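Local coordinates for protein N-acylethanolamine-hydrolyzing acid amidase subunit beta (Caenorhabditis elegans, PDB 6DY3) that probably degrades bioactive fatty acid amides such as N-palmitoylethanolamine to ethanolamine and free fatty acids, as the beta subunit of an autocatalytically cleaved alpha-beta heterodimer, at residues 29-34 and 209-214; 40-45 and 225-230. One frame throughout, in Å; residues are numbered along the deposited sequence.

Contact 1 of 2, residues 29-34 and 209-214. With NAG (2-acetamido-2-deoxy-beta-D-glucopyranose), chain I.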
loop_
_atom_site.group_PDB
_atom_site.type_symbol
_atom_site.label_atom_id
_atom_site.label_comp_id
_atom_site.label_asym_id
_atom_site.label_seq_id
_atom_site.Cartn_x
_atom_site.Cartn_y
_atom_site.Cartn_z
ATOM N N ASN B 29 -2.852 15.907 -0.397
ATOM C CA ASN B 29 -3.070 16.675 -1.616
ATOM C C ASN B 29 -2.730 15.910 -2.886
ATOM O O ASN B 29 -3.077 16.382 -3.973
ATOM C CB ASN B 29 -2.240 17.956 -1.576
ATOM C CG ASN B 29 -2.831 19.022 -0.670
ATOM O OD1 ASN B 29 -4.043 19.120 -0.501
ATOM N ND2 ASN B 29 -1.962 19.826 -0.088
ATOM N N ILE B 30 -2.067 14.758 -2.792
ATOM C CA ILE B 30 -1.644 14.043 -3.993
ATOM C C ILE B 30 -2.112 12.593 -3.953
ATOM O O ILE B 30 -1.639 11.757 -4.733
ATOM C CB ILE B 30 -0.116 14.130 -4.178
ATOM C CG1 ILE B 30 0.616 13.510 -2.985
ATOM C CG2 ILE B 30 0.299 15.586 -4.356
ATOM C CD1 ILE B 30 2.096 13.314 -3.213
ATOM N N THR B 31 -3.050 12.285 -3.063
ATOM C CA THR B 31 -3.628 10.948 -3.016
ATOM C C THR B 31 -4.639 10.790 -4.146
ATOM O O THR B 31 -5.542 11.618 -4.305
ATOM C CB THR B 31 -4.299 10.696 -1.663
ATOM O OG1 THR B 31 -3.330 10.801 -0.615
ATOM C CG2 THR B 31 -4.920 9.302 -1.615
ATOM N N ILE B 32 -4.489 9.721 -4.928
ATOM C CA ILE B 32 -5.319 9.497 -6.107
ATOM C C ILE B 32 -5.741 8.034 -6.169
ATOM O O ILE B 32 -5.083 7.148 -5.616
ATOM C CB ILE B 32 -4.576 9.908 -7.403
ATOM C CG1 ILE B 32 -3.289 9.092 -7.557
ATOM C CG2 ILE B 32 -4.279 11.405 -7.399
ATOM C CD1 ILE B 32 -2.580 9.294 -8.876
ATOM N N HIS B 33 -6.868 7.792 -6.825
ATOM C CA HIS B 33 -7.313 6.450 -7.166
ATOM C C HIS B 33 -7.095 6.235 -8.658
ATOM O O HIS B 33 -7.357 7.129 -9.467
ATOM C CB HIS B 33 -8.789 6.244 -6.803
ATOM C CG HIS B 33 -9.323 4.903 -7.198
ATOM N ND1 HIS B 33 -9.751 4.625 -8.475
ATOM C CD2 HIS B 33 -9.493 3.762 -6.487
ATOM C CE1 HIS B 33 -10.163 3.372 -8.540
ATOM N NE2 HIS B 33 -10.016 2.825 -7.346
ATOM N N VAL B 34 -6.595 5.058 -9.019
ATOM C CA VAL B 34 -6.163 4.776 -10.381
ATOM C C VAL B 34 -6.803 3.482 -10.859
ATOM O O VAL B 34 -6.850 2.489 -10.124
ATOM C CB VAL B 34 -4.628 4.687 -10.477
ATOM C CG1 VAL B 34 -4.210 4.132 -11.827
ATOM C CG2 VAL B 34 -4.006 6.060 -10.243
ATOM N N THR B 209 -3.351 9.638 10.060
ATOM C CA THR B 209 -4.087 8.897 9.045
ATOM C C THR B 209 -4.300 9.772 7.814
ATOM O O THR B 209 -4.898 10.849 7.904
ATOM C CB THR B 209 -5.421 8.412 9.605
ATOM O OG1 THR B 209 -5.202 7.706 10.832
ATOM C CG2 THR B 209 -6.104 7.485 8.613
ATOM N N VAL B 210 -3.790 9.313 6.668
ATOM C CA VAL B 210 -3.966 10.041 5.414
ATOM C C VAL B 210 -5.319 9.721 4.796
ATOM O O VAL B 210 -6.117 10.619 4.500
ATOM C CB VAL B 210 -2.816 9.725 4.438
ATOM C CG1 VAL B 210 -3.087 10.334 3.057
ATOM C CG2 VAL B 210 -1.511 10.242 4.992
ATOM N N PHE B 211 -5.590 8.436 4.572
ATOM C CA PHE B 211 -6.863 8.024 4.008
ATOM C C PHE B 211 -7.342 6.741 4.666
ATOM O O PHE B 211 -6.573 5.992 5.270
ATOM C CB PHE B 211 -6.792 7.824 2.485
ATOM C CG PHE B 211 -5.876 6.709 2.042
ATOM C CD1 PHE B 211 -6.258 5.383 2.159
ATOM C CD2 PHE B 211 -4.665 6.996 1.441
ATOM C CE1 PHE B 211 -5.428 4.372 1.737
ATOM C CE2 PHE B 211 -3.834 5.984 1.007
ATOM C CZ PHE B 211 -4.216 4.674 1.152
ATOM N N SER B 212 -8.640 6.504 4.520
ATOM C CA SER B 212 -9.286 5.252 4.883
ATOM C C SER B 212 -9.983 4.722 3.639
ATOM O O SER B 212 -10.590 5.494 2.892
ATOM C CB SER B 212 -10.309 5.445 6.010
ATOM O OG SER B 212 -9.712 5.881 7.214
ATOM N N THR B 213 -9.900 3.409 3.413
ATOM C CA THR B 213 -10.482 2.804 2.226
ATOM C C THR B 213 -11.083 1.451 2.576
ATOM O O THR B 213 -10.691 0.800 3.548
ATOM C CB THR B 213 -9.442 2.648 1.101
ATOM O OG1 THR B 213 -10.094 2.273 -0.119
ATOM C CG2 THR B 213 -8.412 1.601 1.455
ATOM N N VAL B 214 -12.060 1.047 1.772
ATOM C CA VAL B 214 -12.691 -0.259 1.889
ATOM C C VAL B 214 -12.711 -0.891 0.508
ATOM O O VAL B 214 -12.994 -0.220 -0.491
ATOM C CB VAL B 214 -14.121 -0.166 2.467
ATOM C CG1 VAL B 214 -14.744 -1.553 2.574
ATOM C CG2 VAL B 214 -14.118 0.531 3.828
HETATM C C1 NAG I . -2.361 20.912 0.759
HETATM C C2 NAG I . -1.862 20.797 2.215
HETATM C C3 NAG I . -2.046 22.121 2.967
HETATM C C4 NAG I . -1.513 23.298 2.158
HETATM C C5 NAG I . -2.104 23.274 0.754
HETATM C C6 NAG I . -1.569 24.351 -0.165
HETATM C C7 NAG I . -3.885 19.648 2.993
HETATM C C8 NAG I . -4.432 18.489 3.764
HETATM N N2 NAG I . -2.553 19.724 2.913
HETATM O O3 NAG I . -1.353 22.040 4.208
HETATM O O4 NAG I . -1.849 24.528 2.795
HETATM O O5 NAG I . -1.771 22.027 0.141
HETATM O O6 NAG I . -0.481 25.068 0.407
HETATM O O7 NAG I . -4.615 20.489 2.479
#

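Contact 2 of 2, residues 40-45 and 225-230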
loop_
_atom_site.group_PDB
_atom_site.type_symbol
_atom_site.label_atom_id
_atom_site.label_comp_id
_atom_site.label_asym_id
_atom_site.label_seq_id
_atom_site.Cartn_x
_atom_site.Cartn_y
_atom_site.Cartn_z
ATOM N N GLY B 40 -9.341 -1.392 -23.226
ATOM C CA GLY B 40 -10.621 -0.908 -22.749
ATOM C C GLY B 40 -11.170 -1.619 -21.536
ATOM O O GLY B 40 -12.329 -1.390 -21.180
ATOM N N THR B 41 -10.378 -2.464 -20.882
ATOM C CA THR B 41 -10.814 -3.221 -19.716
ATOM C C THR B 41 -9.913 -2.908 -18.530
ATOM O O THR B 41 -8.692 -2.804 -18.676
ATOM C CB THR B 41 -10.795 -4.728 -20.001
ATOM O OG1 THR B 41 -11.572 -5.002 -21.173
ATOM C CG2 THR B 41 -11.372 -5.509 -18.824
ATOM N N ILE B 42 -10.524 -2.750 -17.356
ATOM C CA ILE B 42 -9.761 -2.505 -16.137
ATOM C C ILE B 42 -9.031 -3.784 -15.752
ATOM O O ILE B 42 -9.657 -4.804 -15.439
ATOM C CB ILE B 42 -10.670 -2.015 -15.001
ATOM C CG1 ILE B 42 -11.246 -0.636 -15.339
ATOM C CG2 ILE B 42 -9.892 -1.953 -13.679
ATOM C CD1 ILE B 42 -12.194 -0.081 -14.301
ATOM N N GLN B 43 -7.700 -3.730 -15.762
ATOM C CA GLN B 43 -6.899 -4.870 -15.332
ATOM C C GLN B 43 -6.810 -4.930 -13.815
ATOM O O GLN B 43 -6.999 -5.993 -13.214
ATOM C CB GLN B 43 -5.503 -4.786 -15.950
ATOM C CG GLN B 43 -5.513 -4.666 -17.461
ATOM C CD GLN B 43 -6.300 -5.773 -18.117
ATOM O OE1 GLN B 43 -5.947 -6.944 -18.007
ATOM N NE2 GLN B 43 -7.390 -5.412 -18.784
ATOM N N TYR B 44 -6.513 -3.800 -13.184
ATOM C CA TYR B 44 -6.435 -3.714 -11.737
ATOM C C TYR B 44 -6.489 -2.243 -11.367
ATOM O O TYR B 44 -6.253 -1.367 -12.202
ATOM C CB TYR B 44 -5.162 -4.377 -11.185
ATOM C CG TYR B 44 -3.882 -3.875 -11.819
ATOM C CD1 TYR B 44 -3.152 -2.854 -11.238
ATOM C CD2 TYR B 44 -3.414 -4.414 -13.009
ATOM C CE1 TYR B 44 -1.993 -2.393 -11.817
ATOM C CE2 TYR B 44 -2.251 -3.957 -13.594
ATOM C CZ TYR B 44 -1.549 -2.944 -12.995
ATOM O OH TYR B 44 -0.389 -2.477 -13.569
ATOM N N SER B 45 -6.842 -1.988 -10.116
ATOM C CA SER B 45 -6.950 -0.641 -9.581
ATOM C C SER B 45 -6.048 -0.515 -8.362
ATOM O O SER B 45 -5.560 -1.509 -7.814
ATOM C CB SER B 45 -8.400 -0.304 -9.213
ATOM O OG SER B 45 -9.272 -0.554 -10.301
ATOM N N TYR B 225 -17.215 0.258 -6.777
ATOM C CA TYR B 225 -17.205 0.534 -5.345
ATOM C C TYR B 225 -15.877 1.142 -4.907
ATOM O O TYR B 225 -15.845 2.189 -4.248
ATOM C CB TYR B 225 -17.486 -0.751 -4.568
ATOM C CG TYR B 225 -17.415 -0.557 -3.080
ATOM C CD1 TYR B 225 -18.484 -0.014 -2.381
ATOM C CD2 TYR B 225 -16.265 -0.894 -2.374
ATOM C CE1 TYR B 225 -18.422 0.176 -1.019
ATOM C CE2 TYR B 225 -16.190 -0.708 -1.007
ATOM C CZ TYR B 225 -17.274 -0.171 -0.334
ATOM O OH TYR B 225 -17.207 0.022 1.026
ATOM N N PHE B 226 -14.766 0.486 -5.256
ATOM C CA PHE B 226 -13.448 0.960 -4.849
ATOM C C PHE B 226 -13.180 2.380 -5.332
ATOM O O PHE B 226 -12.440 3.128 -4.682
ATOM C CB PHE B 226 -12.382 0.001 -5.380
ATOM C CG PHE B 226 -10.983 0.321 -4.936
ATOM C CD1 PHE B 226 -9.903 -0.017 -5.740
ATOM C CD2 PHE B 226 -10.740 0.932 -3.710
ATOM C CE1 PHE B 226 -8.607 0.264 -5.340
ATOM C CE2 PHE B 226 -9.450 1.219 -3.302
ATOM C CZ PHE B 226 -8.379 0.882 -4.117
ATOM N N ARG B 227 -13.763 2.765 -6.469
ATOM C CA ARG B 227 -13.537 4.085 -7.049
ATOM C C ARG B 227 -14.151 5.209 -6.224
ATOM O O ARG B 227 -13.829 6.378 -6.465
ATOM C CB ARG B 227 -14.101 4.129 -8.474
ATOM C CG ARG B 227 -13.590 5.283 -9.312
ATOM C CD ARG B 227 -14.130 5.238 -10.742
ATOM N NE ARG B 227 -13.786 3.989 -11.426
ATOM C CZ ARG B 227 -14.640 3.001 -11.695
ATOM N NH1 ARG B 227 -15.922 3.098 -11.357
ATOM N NH2 ARG B 227 -14.210 1.909 -12.319
ATOM N N GLN B 228 -15.026 4.890 -5.268
ATOM C CA GLN B 228 -15.702 5.900 -4.462
ATOM C C GLN B 228 -15.659 5.594 -2.969
ATOM O O GLN B 228 -16.283 6.319 -2.187
ATOM C CB GLN B 228 -17.159 6.047 -4.915
ATOM C CG GLN B 228 -17.968 4.752 -4.849
ATOM C CD GLN B 228 -18.477 4.426 -3.457
ATOM O OE1 GLN B 228 -19.242 5.188 -2.862
ATOM N NE2 GLN B 228 -18.033 3.296 -2.920
ATOM N N SER B 229 -14.948 4.542 -2.554
ATOM C CA SER B 229 -14.936 4.107 -1.163
ATOM C C SER B 229 -13.817 4.730 -0.330
ATOM O O SER B 229 -13.796 4.536 0.890
ATOM C CB SER B 229 -14.824 2.581 -1.102
ATOM O OG SER B 229 -13.584 2.151 -1.628
ATOM N N THR B 230 -12.889 5.458 -0.936
ATOM C CA THR B 230 -11.770 6.015 -0.192
ATOM C C THR B 230 -12.101 7.400 0.338
ATOM O O THR B 230 -12.780 8.189 -0.321
ATOM C CB THR B 230 -10.519 6.080 -1.062
ATOM O OG1 THR B 230 -10.253 4.775 -1.584
ATOM C CG2 THR B 230 -9.322 6.544 -0.256
#

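Contact 1 of 2, residues 29-34 and 209-214
Segments 29-34 and 209-214 run in roughly the same direction, and their backbones come closest at Thr31 and Phe211, whose CA atoms are 8.3 Å apart. Strands 31-38 and 209-215 belong to different antiparallel sheets, and no hydrogen bond crosses the gap, consistent with the layered Ntn-hydrolase fold. Thr31 makes the contact with both branches. Its chi1 of -61° sets CG2 anti to the backbone N, from where the methyl meets the Phe211 ring obliquely, CG2 to CD2 3.8 Å. The other branch, OG1, lies 3.7 Å from Val210 CG1, a van der Waals contact, CG1 being a methyl; the hydroxyl's polar partner is Leu27 O of helix 24-28. All three residues are buried. At the N-terminal end of segment 29-34, Asn29 ND2 carries an N-linked NAG through a covalent bond of 1.4 Å to C1, and the sugar is also hydrogen-bonded to Glu25 O. Phe211 and Thr31 both pack against strand 41-49, on Leu47 and Phe49 respectively, while Val214 meets helix 192-199. Strand 31-38 is an outermost strand of its sheet within this chain, but Ile32, His33 and Val34 pair in parallel with a strand of the alpha subunit, so the sheet continues across the interface.

Contact 2 of 2, residues 40-45 and 225-230
Next to Phe226 and Arg227, which reach across to Ser45 and Ile42, Tyr225 O is gripped by two donors of one residue: Gln228 N at 3.0 Å and Gln228 NE2 at 2.8 Å. The side-chain amide approaches in the carbonyl plane, on a lone pair, so main chain and side chain both tie Gln228 back to Tyr225. Opposite lies the start of strand 41-49, which contains a classic beta bulge: Gln43 and Tyr44 both face Phe36 of strand 31-38. Just there Gln43 folds back, NE2 donating to Thr41 O at 2.9 Å from well above that carbonyl's plane, 66° out of it. The two segments come closest at Ser45 and Phe226, CA to CA 8.2 Å, and no hydrogen bond spans them. Phe226 extends with CG anti to its backbone N (chi1 -175°) and presents the edge of its ring to Ser45, whose CB lies near the ring plane, 3.8 Å from Phe226 CD1. The more exposed half of the contact belongs to Arg227. Salt bridges from NH2 to Asp35 and from NH1 to Asp224 anchor its guanidinium between strand 31-38 and helix 222-226. With the chain bent at chi3, -58°, the group is approached at its edge by the Ile42 methyl, CD1 lying 3.5 Å from NH2.

The centres of contacts 1 and 2 are about 13 Å apart, and each links a strand of the sheet containing neighbours 31-38 and 41-49 to the C-terminal part of the chain. Between segments 209-214 and 225-230, two probable hydrogen bonds form: Val214 O to Ser229 OG at 2.7 Å, and Thr213 OG1 to Thr230 OG1 at 2.9 Å. His33 of contact 1 and Phe226 of contact 2 meet as an edge-to-face ring pair. In contact 1 the side chain of Phe211 is about 8 Å from that of Cys1, the probable nucleophile. Arg17, probably important for activity, has Phe211 about 4 Å and Phe226 about 8 Å away between side chains.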